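Local coordinates for penicillin-binding protein 2 (Pbp2) (Helicobacter pylori, PDB 5LP5) that probably cross-links peptidoglycan as a penicillin-binding transpeptidase of the cell wall machinery that sets cell shape, and forms a complex with MreC, at residues 253-258 / 262-267. Numbering follows the deposited sequence.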
ATOM      1  N   ALA A 253     -15.939  -3.354 -26.507  1.00 27.93           N
ATOM      2  CA  ALA A 253     -14.852  -4.111 -25.904  1.00 28.11           C
ATOM      3  C   ALA A 253     -13.779  -4.467 -26.921  1.00 28.58           C
ATOM      4  O   ALA A 253     -14.082  -4.669 -28.103  1.00 28.40           O
ATOM      5  CB  ALA A 253     -15.382  -5.375 -25.270  1.00 27.57           C
ATOM      6  N   ILE A 254     -12.538  -4.557 -26.439  1.00 28.24           N
ATOM      7  CA  ILE A 254     -11.398  -4.870 -27.299  1.00 29.41           C
ATOM      8  C   ILE A 254     -10.345  -5.774 -26.638  1.00 28.41           C
ATOM      9  O   ILE A 254     -10.049  -5.640 -25.459  1.00 27.05           O
ATOM     10  CB  ILE A 254     -10.735  -3.595 -27.833  1.00 29.74           C
ATOM     11  CG1 ILE A 254      -9.586  -3.960 -28.764  1.00 30.33           C
ATOM     12  CG2 ILE A 254     -10.250  -2.712 -26.693  1.00 29.78           C
ATOM     13  CD1 ILE A 254      -9.169  -2.797 -29.626  1.00 32.45           C
ATOM     14  N   LEU A 255      -9.790  -6.689 -27.427  1.00 29.46           N
ATOM     15  CA  LEU A 255      -8.951  -7.756 -26.904  1.00 29.85           C
ATOM     16  C   LEU A 255      -7.805  -8.025 -27.824  1.00 28.07           C
ATOM     17  O   LEU A 255      -7.993  -8.183 -29.012  1.00 28.58           O
ATOM     18  CB  LEU A 255      -9.748  -9.052 -26.791  1.00 33.00           C
ATOM     19  CG  LEU A 255     -10.785  -9.160 -25.678  1.00 35.00           C
ATOM     20  CD1 LEU A 255     -11.702 -10.345 -25.940  1.00 35.16           C
ATOM     21  CD2 LEU A 255     -10.075  -9.306 -24.339  1.00 36.93           C
ATOM     22  N   VAL A 256      -6.610  -8.078 -27.256  1.00 27.33           N
ATOM     23  CA  VAL A 256      -5.430  -8.524 -27.981  1.00 27.85           C
ATOM     24  C   VAL A 256      -4.901  -9.745 -27.262  1.00 27.51           C
ATOM     25  O   VAL A 256      -4.850  -9.747 -26.029  1.00 25.94           O
ATOM     26  CB  VAL A 256      -4.331  -7.446 -28.018  1.00 27.21           C
ATOM     27  CG1 VAL A 256      -3.073  -7.998 -28.654  1.00 27.12           C
ATOM     28  CG2 VAL A 256      -4.809  -6.226 -28.778  1.00 27.81           C
ATOM     29  N   MET A 257      -4.504 -10.765 -28.019  1.00 28.03           N
ATOM     30  CA  MET A 257      -4.043 -11.996 -27.399  1.00 29.64           C
ATOM     31  C   MET A 257      -2.920 -12.699 -28.133  1.00 31.58           C
ATOM     32  O   MET A 257      -3.000 -12.960 -29.315  1.00 33.58           O
ATOM     33  CB  MET A 257      -5.195 -12.969 -27.256  1.00 31.05           C
ATOM     34  CG  MET A 257      -4.788 -14.272 -26.578  1.00 32.58           C
ATOM     35  SD  MET A 257      -6.112 -15.481 -26.399  1.00 32.44           S
ATOM     36  CE  MET A 257      -6.436 -15.942 -28.095  1.00 33.67           C
ATOM     37  N   ASP A 258      -1.875 -13.038 -27.393  1.00 34.16           N
ATOM     38  CA  ASP A 258      -0.824 -13.930 -27.879  1.00 35.10           C
ATOM     39  C   ASP A 258      -1.450 -15.301 -28.152  1.00 34.24           C
ATOM     40  O   ASP A 258      -1.769 -16.040 -27.226  1.00 30.80           O
ATOM     41  CB  ASP A 258       0.267 -14.032 -26.811  1.00 36.96           C
ATOM     42  CG  ASP A 258       1.483 -14.802 -27.271  1.00 40.93           C
ATOM     43  OD1 ASP A 258       1.316 -15.731 -28.089  1.00 48.90           O
ATOM     44  OD2 ASP A 258       2.608 -14.499 -26.788  1.00 40.32           O
ATOM     45  N   GLY A 262      -1.955 -17.702 -24.919  1.00 31.56           N
ATOM     46  CA  GLY A 262      -3.207 -17.193 -24.351  1.00 32.72           C
ATOM     47  C   GLY A 262      -3.098 -15.940 -23.507  1.00 31.51           C
ATOM     48  O   GLY A 262      -4.042 -15.570 -22.822  1.00 29.76           O
ATOM     49  N   GLU A 263      -1.944 -15.285 -23.548  1.00 32.13           N
ATOM     50  CA  GLU A 263      -1.744 -14.077 -22.773  1.00 33.28           C
ATOM     51  C   GLU A 263      -2.574 -12.931 -23.369  1.00 31.45           C
ATOM     52  O   GLU A 263      -2.570 -12.709 -24.581  1.00 31.15           O
ATOM     53  CB  GLU A 263      -0.257 -13.707 -22.701  1.00 37.26           C
ATOM     54  CG  GLU A 263       0.547 -14.555 -21.724  1.00 41.44           C
ATOM     55  CD  GLU A 263       2.009 -14.134 -21.587  1.00 44.41           C
ATOM     56  OE1 GLU A 263       2.499 -13.337 -22.424  1.00 45.37           O
ATOM     57  OE2 GLU A 263       2.663 -14.611 -20.624  1.00 46.37           O
ATOM     58  N   LEU A 264      -3.298 -12.226 -22.504  1.00 28.90           N
ATOM     59  CA  LEU A 264      -4.041 -11.048 -22.906  1.00 29.07           C
ATOM     60  C   LEU A 264      -3.183  -9.788 -22.700  1.00 29.20           C
ATOM     61  O   LEU A 264      -2.776  -9.456 -21.585  1.00 29.59           O
ATOM     62  CB  LEU A 264      -5.343 -10.947 -22.120  1.00 28.88           C
ATOM     63  CG  LEU A 264      -6.293 -12.112 -22.386  1.00 29.46           C
ATOM     64  CD1 LEU A 264      -7.413 -12.114 -21.377  1.00 29.35           C
ATOM     65  CD2 LEU A 264      -6.846 -12.084 -23.806  1.00 29.13           C
ATOM     66  N   LEU A 265      -2.887  -9.106 -23.796  1.00 28.89           N
ATOM     67  CA  LEU A 265      -2.138  -7.881 -23.751  1.00 29.04           C
ATOM     68  C   LEU A 265      -3.089  -6.693 -23.610  1.00 28.40           C
ATOM     69  O   LEU A 265      -2.732  -5.690 -23.026  1.00 26.69           O
ATOM     70  CB  LEU A 265      -1.278  -7.740 -25.008  1.00 31.10           C
ATOM     71  CG  LEU A 265      -0.264  -8.859 -25.321  1.00 33.21           C
ATOM     72  CD1 LEU A 265       0.459  -8.628 -26.647  1.00 33.54           C
ATOM     73  CD2 LEU A 265       0.755  -9.005 -24.212  1.00 33.86           C
ATOM     74  N   VAL A 266      -4.290  -6.809 -24.161  1.00 29.66           N
ATOM     75  CA  VAL A 266      -5.345  -5.825 -23.955  1.00 30.38           C
ATOM     76  C   VAL A 266      -6.643  -6.525 -23.568  1.00 30.98           C
ATOM     77  O   VAL A 266      -6.896  -7.653 -23.974  1.00 34.32           O
ATOM     78  CB  VAL A 266      -5.589  -5.009 -25.230  1.00 31.87           C
ATOM     79  CG1 VAL A 266      -6.693  -3.995 -25.025  1.00 31.20           C
ATOM     80  CG2 VAL A 266      -4.303  -4.313 -25.657  1.00 33.17           C
ATOM     81  N   ALA A 267      -7.447  -5.835 -22.765  1.00 31.80           N
ATOM     82  CA  ALA A 267      -8.816  -6.223 -22.418  1.00 30.07           C
ATOM     83  C   ALA A 267      -9.554  -4.960 -21.951  1.00 30.44           C
ATOM     84  O   ALA A 267      -9.553  -4.592 -20.759  1.00 33.90           O
ATOM     85  CB  ALA A 267      -8.825  -7.287 -21.345  1.00 28.96           C
TER
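Val256 packs against both Leu265 and Val266, and its CG2 meets Val266 CG2 at 3.7 Å while CG1, anti to the backbone N (chi1 174°), lies against Leu265 CB and CD1. Two residues facing one is a classic beta bulge. Val256 keeps one backbone bond to each: Leu265 N binds Val256 O at 3.0 Å, coming from above the carbonyl plane, whereas the bond from Val256 N to Val266 O is weak at 3.3 Å. The other face carries Leu255, Met257, Leu264 and Ala267. There Leu255 CD2 reaches Ala267 CB at 3.8 Å, Leu264 CD2 lies against Met257 CB, and Leu445 of helix 441-453 packs on Leu255, Met257 and Leu264. On the Val256 face, helix 237-246 packs on Val266.

Toward the turn fewer side chains meet, though Met257 SD lies by Gly262 CA, and two backbone bonds join the strands: Asp258 N to Glu263 O at 2.9 Å, in the carbonyl plane, and Gly262 N to Asp258 O at 2.8 Å. The like-charged carboxylates stand 4.5 Å apart (Asp258 OD2 to Glu263 OE1); Asp258 OD1 accepts Glu260 N, and Arg59 probably offsets the charge through its salt bridge to Glu263 OE1. This is a bulged antiparallel beta hairpin at one edge of the five-stranded sheet of the penicillin-binding transpeptidase fold.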